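Local coordinates for tannase (Lactobacillus plantarum, PDB 4J0G), which probably hydrolyses the galloyl ester bonds of tannins and related gallate or protocatechuate esters, as an alpha/beta-hydrolase-type serine esterase, at residues I159-S164 / A200-C205; Y204-N209 / A426-L431; Q299-S304 / T329-S334. All blocks are in the same frame, centred on the assembly; numbering follows the deposited sequence.

From the N terminus, contact 1 comes first: it pairs the parallel neighbours 158-161 and 200-204 of the central sheet and closes a loop of 35 residues, about half of them helical and none in a strand. Contact 2 begins where contact 1 ends, sharing Tyr204 and Cys205, and runs to helix 426-437, closing a far longer loop of 216 residues. Contact 3, between helix 292-310 and the segment 329-334, falls wholly within that long loop. Contacts 1 and 2 adjoin through a probable hydrogen bond from Ile207 N to Ser164 O, and 2 and 3 through packing of Ile429 on Leu300, helix 426-437 on helix 292-310; together the three connect the sheet, these helices and the outlying hairpin.

Contact 1 of 3, residues I159-S164 / A200-C205; sequences ITNGTS and AVSAYC. With HG (mercury (II) ion), chain D.
Two parallel strands of the central alpha/beta-hydrolase sheet meet here, leading into a Gly162-Ser164-Gly166 pattern that fits a nucleophile elbow. Ser202 N donates to Thr160 O at 3.0 Å, and Tyr204 N donates to Gly162 O at 2.9 Å. Beyond the strand, Ser164 N donates to Tyr204 O at 2.9 Å. Among the side chains, Asn161 has CG anti to its backbone nitrogen (chi1 -174°), which carries OD1 across to Ser202 OG, the donor at 2.7 Å, tilted 34° from the amide's carbonyl plane. The same OD1 lies at the edge of the Tyr204 ring, in its plane, 3.2 Å from CE2. ND2 of Asn161 bonds Asp455 and the Tyr204 hydroxyl Asp457, tying both strands to the loop after His452. A leucine in place of Asn161 would probably leave Ser202 OG without its acceptor and Asp455 without its amide donor. Ile159 CG1 packs on Ala200 CB at 3.8 Å. Cys205, whose side chain touches Asp422, binds a mercury ion through SG at 2.6 Å. Ser164, with a positive phi (67°), has the strained backbone expected of a nucleophile elbow between strand and helix, its side chain beside His452.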
# COMPACT_ATOMS: atom_id res chain seq x y z
N ILE A 159 6.25 3.64 -11.58
CA ILE A 159 5.82 4.11 -10.28
C ILE A 159 4.51 3.42 -9.92
O ILE A 159 3.50 3.61 -10.61
CB ILE A 159 5.59 5.63 -10.29
CG1 ILE A 159 6.85 6.36 -10.76
CG2 ILE A 159 5.17 6.12 -8.91
CD1 ILE A 159 6.59 7.39 -11.84
N THR A 160 4.53 2.59 -8.88
CA THR A 160 3.32 1.90 -8.43
C THR A 160 2.49 2.80 -7.53
O THR A 160 3.02 3.71 -6.90
CB THR A 160 3.65 0.57 -7.72
OG1 THR A 160 4.68 0.77 -6.75
CG2 THR A 160 4.10 -0.47 -8.74
N ASN A 161 1.19 2.55 -7.47
CA ASN A 161 0.30 3.30 -6.59
C ASN A 161 -0.80 2.41 -6.05
O ASN A 161 -1.30 1.53 -6.75
CB ASN A 161 -0.32 4.48 -7.35
CG ASN A 161 -1.14 5.39 -6.46
OD1 ASN A 161 -0.70 5.78 -5.38
ND2 ASN A 161 -2.33 5.74 -6.91
N GLY A 162 -1.18 2.63 -4.79
CA GLY A 162 -2.24 1.86 -4.18
C GLY A 162 -2.66 2.38 -2.82
O GLY A 162 -1.95 3.18 -2.20
N THR A 163 -3.81 1.92 -2.35
CA THR A 163 -4.33 2.33 -1.06
C THR A 163 -4.57 1.09 -0.22
O THR A 163 -5.02 0.06 -0.73
CB THR A 163 -5.68 3.07 -1.20
OG1 THR A 163 -5.51 4.25 -1.98
CG2 THR A 163 -6.23 3.44 0.18
N SER A 164 -4.25 1.18 1.07
CA SER A 164 -4.55 0.09 1.99
C SER A 164 -3.72 -1.15 1.67
O SER A 164 -2.49 -1.08 1.60
CB SER A 164 -6.04 -0.22 1.97
OG SER A 164 -6.79 0.97 2.17
N ALA A 200 9.95 4.19 -8.47
CA ALA A 200 9.43 4.97 -7.36
C ALA A 200 8.18 4.33 -6.78
O ALA A 200 7.47 3.60 -7.46
CB ALA A 200 9.15 6.40 -7.79
N VAL A 201 7.92 4.63 -5.51
CA VAL A 201 6.76 4.08 -4.82
C VAL A 201 5.83 5.17 -4.33
O VAL A 201 6.25 6.12 -3.66
CB VAL A 201 7.17 3.20 -3.62
CG1 VAL A 201 5.94 2.86 -2.78
CG2 VAL A 201 7.87 1.94 -4.11
N SER A 202 4.55 5.03 -4.67
CA SER A 202 3.50 5.80 -4.03
C SER A 202 2.66 4.85 -3.21
O SER A 202 2.18 3.84 -3.73
CB SER A 202 2.64 6.47 -5.10
OG SER A 202 1.50 7.06 -4.53
N ALA A 203 2.47 5.16 -1.93
CA ALA A 203 1.65 4.31 -1.08
C ALA A 203 0.76 5.09 -0.12
O ALA A 203 1.23 5.93 0.66
CB ALA A 203 2.54 3.34 -0.30
N TYR A 204 -0.53 4.79 -0.18
CA TYR A 204 -1.52 5.33 0.75
C TYR A 204 -1.89 4.32 1.81
O TYR A 204 -2.22 3.17 1.49
CB TYR A 204 -2.75 5.80 -0.01
CG TYR A 204 -2.47 6.96 -0.94
CD1 TYR A 204 -2.54 8.28 -0.48
CD2 TYR A 204 -2.11 6.74 -2.26
CE1 TYR A 204 -2.27 9.34 -1.32
CE2 TYR A 204 -1.85 7.80 -3.11
CZ TYR A 204 -1.92 9.09 -2.63
OH TYR A 204 -1.66 10.14 -3.48
N CYS A 205 -1.84 4.74 3.07
CA CYS A 205 -2.18 3.87 4.19
C CYS A 205 -1.80 2.41 3.95
O CYS A 205 -2.66 1.54 3.98
CB CYS A 205 -3.68 3.93 4.45
SG CYS A 205 -4.45 5.52 4.15
HG HG D . -6.56 4.88 5.45
O HOH W 1 -8.66 4.42 7.35
O HOH W 2 -5.98 2.53 4.54

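Contact 2 of 3, residues Y204-N209 / A426-L431; sequences YCPIHN and AIPIIL. With HG (mercury (II) ion), chain D.
Pro206 meets Pro428 and Leu431 where the loop after strand 200-204 packs against helix 426-437 of the alpha/beta-hydrolase fold. Its CD lies 4.4 Å from Pro428 CG, and CG makes a similarly loose contact with Leu431 CD2. The carbonyl oxygen of Pro206 turns back to accept from His208 ND1 at 3.1 Å; the bond is straight at the hydrogen (172°) and lies in the imidazole plane, although the donor sits well above the carbonyl plane. This bond fixes the rotation of the ring. Ile207 makes no contact with the helix, and its carbonyl accepts from Tyr79 OH. His208 then enters between Ile427 and Leu431. Its CE1 is 3.3 Å from Ile427 CG2, approached obliquely, while Leu431 CD2 makes an off-centre CH-pi contact 4.1 Å from the ring centroid. Leu431 CB adds a contact of 3.6 Å to His208 NE2. Asn209 follows, with CG anti to the backbone nitrogen (chi1 -163°), an orientation that lays its amide across the tip of Ile427; its OD1 is bonded to His212 and its ND2 to Tyr269. Asn209 ND2 is 3.6 Å from Ile427 CD1, and one water accepts from that ND2 at 3.1 Å while donating to Ile427 O at 2.7 Å.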
# COMPACT_ATOMS: atom_id res chain seq x y z
N TYR A 204 -0.53 4.79 -0.18
CA TYR A 204 -1.52 5.33 0.75
C TYR A 204 -1.89 4.32 1.81
O TYR A 204 -2.22 3.17 1.49
CB TYR A 204 -2.75 5.80 -0.01
CG TYR A 204 -2.47 6.96 -0.94
CD1 TYR A 204 -2.54 8.28 -0.48
CD2 TYR A 204 -2.11 6.74 -2.26
CE1 TYR A 204 -2.27 9.34 -1.32
CE2 TYR A 204 -1.85 7.80 -3.11
CZ TYR A 204 -1.92 9.09 -2.63
OH TYR A 204 -1.66 10.14 -3.48
N CYS A 205 -1.84 4.74 3.07
CA CYS A 205 -2.18 3.87 4.19
C CYS A 205 -1.80 2.41 3.95
O CYS A 205 -2.66 1.54 3.98
CB CYS A 205 -3.68 3.93 4.45
SG CYS A 205 -4.45 5.52 4.15
N PRO A 206 -0.51 2.14 3.70
CA PRO A 206 -0.17 0.74 3.41
C PRO A 206 -0.45 -0.20 4.58
O PRO A 206 0.11 -0.00 5.66
CB PRO A 206 1.34 0.80 3.12
CG PRO A 206 1.80 2.06 3.81
CD PRO A 206 0.67 3.02 3.68
N ILE A 207 -1.29 -1.21 4.39
CA ILE A 207 -1.55 -2.15 5.46
C ILE A 207 -0.53 -3.27 5.33
O ILE A 207 -0.75 -4.26 4.63
CB ILE A 207 -2.99 -2.71 5.39
CG1 ILE A 207 -4.01 -1.57 5.45
CG2 ILE A 207 -3.22 -3.76 6.47
CD1 ILE A 207 -3.95 -0.73 6.73
N HIS A 208 0.59 -3.10 6.02
CA HIS A 208 1.74 -3.98 5.89
C HIS A 208 2.30 -4.25 7.28
O HIS A 208 1.74 -3.81 8.27
CB HIS A 208 2.82 -3.34 5.02
CG HIS A 208 3.60 -2.27 5.73
ND1 HIS A 208 3.06 -1.04 6.03
CD2 HIS A 208 4.87 -2.25 6.18
CE1 HIS A 208 3.97 -0.31 6.65
NE2 HIS A 208 5.08 -1.02 6.75
N ASN A 209 3.40 -5.00 7.34
CA ASN A 209 3.97 -5.36 8.63
C ASN A 209 2.93 -6.06 9.48
O ASN A 209 2.74 -5.75 10.66
CB ASN A 209 4.52 -4.12 9.34
CG ASN A 209 5.48 -4.47 10.46
OD1 ASN A 209 5.89 -5.62 10.60
ND2 ASN A 209 5.85 -3.47 11.26
N ALA A 426 1.88 4.26 13.80
CA ALA A 426 3.23 3.73 13.93
C ALA A 426 3.66 2.87 12.75
O ALA A 426 4.84 2.84 12.40
CB ALA A 426 3.36 2.95 15.24
N ILE A 427 2.71 2.20 12.11
CA ILE A 427 3.06 1.26 11.04
C ILE A 427 3.66 1.95 9.81
O ILE A 427 4.78 1.62 9.40
CB ILE A 427 1.88 0.32 10.68
CG1 ILE A 427 1.64 -0.69 11.81
CG2 ILE A 427 2.11 -0.37 9.34
CD1 ILE A 427 2.80 -1.65 12.03
N PRO A 428 2.94 2.91 9.20
CA PRO A 428 3.55 3.65 8.09
C PRO A 428 4.75 4.49 8.53
O PRO A 428 5.68 4.69 7.75
CB PRO A 428 2.42 4.56 7.61
CG PRO A 428 1.18 3.85 8.00
CD PRO A 428 1.50 3.22 9.33
N ILE A 429 4.73 4.97 9.77
CA ILE A 429 5.83 5.79 10.28
C ILE A 429 7.14 4.99 10.38
O ILE A 429 8.21 5.49 9.99
CB ILE A 429 5.47 6.43 11.63
CG1 ILE A 429 4.41 7.52 11.41
CG2 ILE A 429 6.71 7.03 12.29
CD1 ILE A 429 3.79 8.04 12.69
N ILE A 430 7.04 3.77 10.87
CA ILE A 430 8.19 2.87 10.96
C ILE A 430 8.80 2.65 9.58
O ILE A 430 10.02 2.72 9.40
CB ILE A 430 7.78 1.53 11.58
CG1 ILE A 430 7.51 1.70 13.08
CG2 ILE A 430 8.86 0.48 11.34
CD1 ILE A 430 6.78 0.54 13.71
N LEU A 431 7.93 2.39 8.60
CA LEU A 431 8.36 2.22 7.22
C LEU A 431 9.13 3.45 6.74
O LEU A 431 10.24 3.34 6.22
CB LEU A 431 7.16 1.93 6.32
CG LEU A 431 7.40 1.80 4.81
CD1 LEU A 431 8.50 0.79 4.50
CD2 LEU A 431 6.11 1.43 4.07
HG HG D . -6.56 4.88 5.45
O HOH W 3 5.71 -0.93 9.52
O HOH W 1 -8.66 4.42 7.35
O HOH W 2 -5.98 2.53 4.54

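Contact 3 of 3, residues Q299-S304 / T329-S334; sequences QLLISS and TDLDLS
With chi1 -72° and chi2 170°, Ile302 swings CG1 anti to its carbonyl carbon, which places CD1 against the strand backbone; Leu331, with CG anti to its backbone nitrogen (chi1 169°), reaches back to the helix. The two side chains run antiparallel alongside one another, so they meet along their flanks: Ile302 CG1 rests 3.8 Å from Leu331 CB, and the isoleucine tip runs on over the backbone of Asp330, with CD1 4.0 Å from Asp330 CA. The preceding residue, Leu301, touches with two parts of its chain. Its CB meets Leu331 CD2 at 3.9 Å, and its CD1 reaches Leu333 CD2 at 3.8 Å, those two leucine side chains crossing at about a right angle. Leu331 therefore lies against both Leu301 and Ile302. No hydrogen bond crosses between the two segments; the side-chain packing is apolar, apart from the edge of Asp330. Asp330 turns its carboxylate to its own chain, where OD1 accepts from Leu331 N at 2.7 Å on its anti side. A classic bulge sets Thr329 and Asp330 together opposite Val322 in the hairpin of strands 321-324 and 327-331. Asp332 then caps helix 333-340 through Ala335 N. Helix 292-310 thus has the hairpin and the start of helix 333-340 against one flank, while Leu301 also touches Ala418 and Leu446 in loops bordering strands 411-415 and 441-445 of the central sheet.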
# COMPACT_ATOMS: atom_id res chain seq x y z
N GLN A 299 4.54 14.60 16.97
CA GLN A 299 4.99 15.72 16.16
C GLN A 299 4.45 15.70 14.73
O GLN A 299 4.12 16.75 14.17
CB GLN A 299 6.52 15.83 16.15
CG GLN A 299 7.07 16.58 17.34
CD GLN A 299 8.44 16.08 17.76
OE1 GLN A 299 8.59 14.94 18.20
NE2 GLN A 299 9.45 16.93 17.62
N LEU A 300 4.34 14.51 14.15
CA LEU A 300 3.81 14.40 12.80
C LEU A 300 2.34 14.80 12.80
O LEU A 300 1.86 15.40 11.83
CB LEU A 300 4.03 13.00 12.23
CG LEU A 300 5.47 12.78 11.76
CD1 LEU A 300 5.79 11.29 11.66
CD2 LEU A 300 5.73 13.48 10.44
N LEU A 301 1.61 14.45 13.85
CA LEU A 301 0.20 14.84 13.98
C LEU A 301 0.06 16.34 14.27
O LEU A 301 -0.89 16.97 13.81
CB LEU A 301 -0.47 14.03 15.09
CG LEU A 301 -0.73 12.55 14.78
CD1 LEU A 301 -1.15 11.78 16.02
CD2 LEU A 301 -1.77 12.43 13.69
N ILE A 302 1.00 16.90 15.02
CA ILE A 302 1.00 18.33 15.29
C ILE A 302 1.27 19.06 13.98
O ILE A 302 0.63 20.06 13.67
CB ILE A 302 2.09 18.73 16.30
CG1 ILE A 302 1.71 18.27 17.71
CG2 ILE A 302 2.31 20.24 16.27
CD1 ILE A 302 2.84 18.41 18.72
N SER A 303 2.22 18.53 13.22
CA SER A 303 2.61 19.11 11.95
C SER A 303 1.42 19.09 11.00
O SER A 303 1.15 20.07 10.31
CB SER A 303 3.78 18.32 11.37
OG SER A 303 4.34 18.99 10.25
N SER A 304 0.72 17.96 10.99
CA SER A 304 -0.47 17.79 10.18
C SER A 304 -1.54 18.83 10.51
O SER A 304 -2.11 19.45 9.62
CB SER A 304 -1.04 16.38 10.36
OG SER A 304 -2.24 16.21 9.62
N THR A 329 1.09 24.18 19.34
CA THR A 329 2.33 24.04 20.10
C THR A 329 2.47 22.68 20.77
O THR A 329 3.58 22.27 21.13
CB THR A 329 2.52 25.16 21.14
OG1 THR A 329 1.33 25.30 21.92
CG2 THR A 329 2.82 26.48 20.45
N ASP A 330 1.35 21.99 20.95
CA ASP A 330 1.37 20.69 21.60
C ASP A 330 0.11 19.89 21.30
O ASP A 330 -0.82 20.38 20.66
CB ASP A 330 1.57 20.84 23.11
CG ASP A 330 2.42 19.73 23.69
OD1 ASP A 330 2.49 18.65 23.08
OD2 ASP A 330 3.03 19.95 24.76
N LEU A 331 0.10 18.64 21.76
CA LEU A 331 -1.01 17.73 21.53
C LEU A 331 -1.16 16.71 22.66
O LEU A 331 -0.18 16.07 23.05
CB LEU A 331 -0.82 17.00 20.19
CG LEU A 331 -1.77 15.83 19.96
CD1 LEU A 331 -3.22 16.32 19.94
CD2 LEU A 331 -1.42 15.12 18.66
N ASP A 332 -2.36 16.57 23.22
CA ASP A 332 -2.62 15.46 24.13
C ASP A 332 -2.98 14.25 23.29
O ASP A 332 -4.12 14.08 22.86
CB ASP A 332 -3.79 15.79 25.05
CG ASP A 332 -4.10 14.67 26.03
OD1 ASP A 332 -3.72 13.52 25.75
OD2 ASP A 332 -4.75 14.94 27.06
N LEU A 333 -2.00 13.37 23.10
CA LEU A 333 -2.15 12.24 22.20
C LEU A 333 -3.29 11.30 22.62
O LEU A 333 -4.06 10.85 21.79
CB LEU A 333 -0.80 11.50 22.14
CG LEU A 333 -0.15 11.15 20.79
CD1 LEU A 333 0.93 10.07 20.90
CD2 LEU A 333 -1.16 10.84 19.70
N SER A 334 -3.41 11.03 23.92
CA SER A 334 -4.47 10.16 24.42
C SER A 334 -5.88 10.72 24.19
O SER A 334 -6.81 9.98 23.82
CB SER A 334 -4.25 9.81 25.90
OG SER A 334 -2.99 9.19 26.09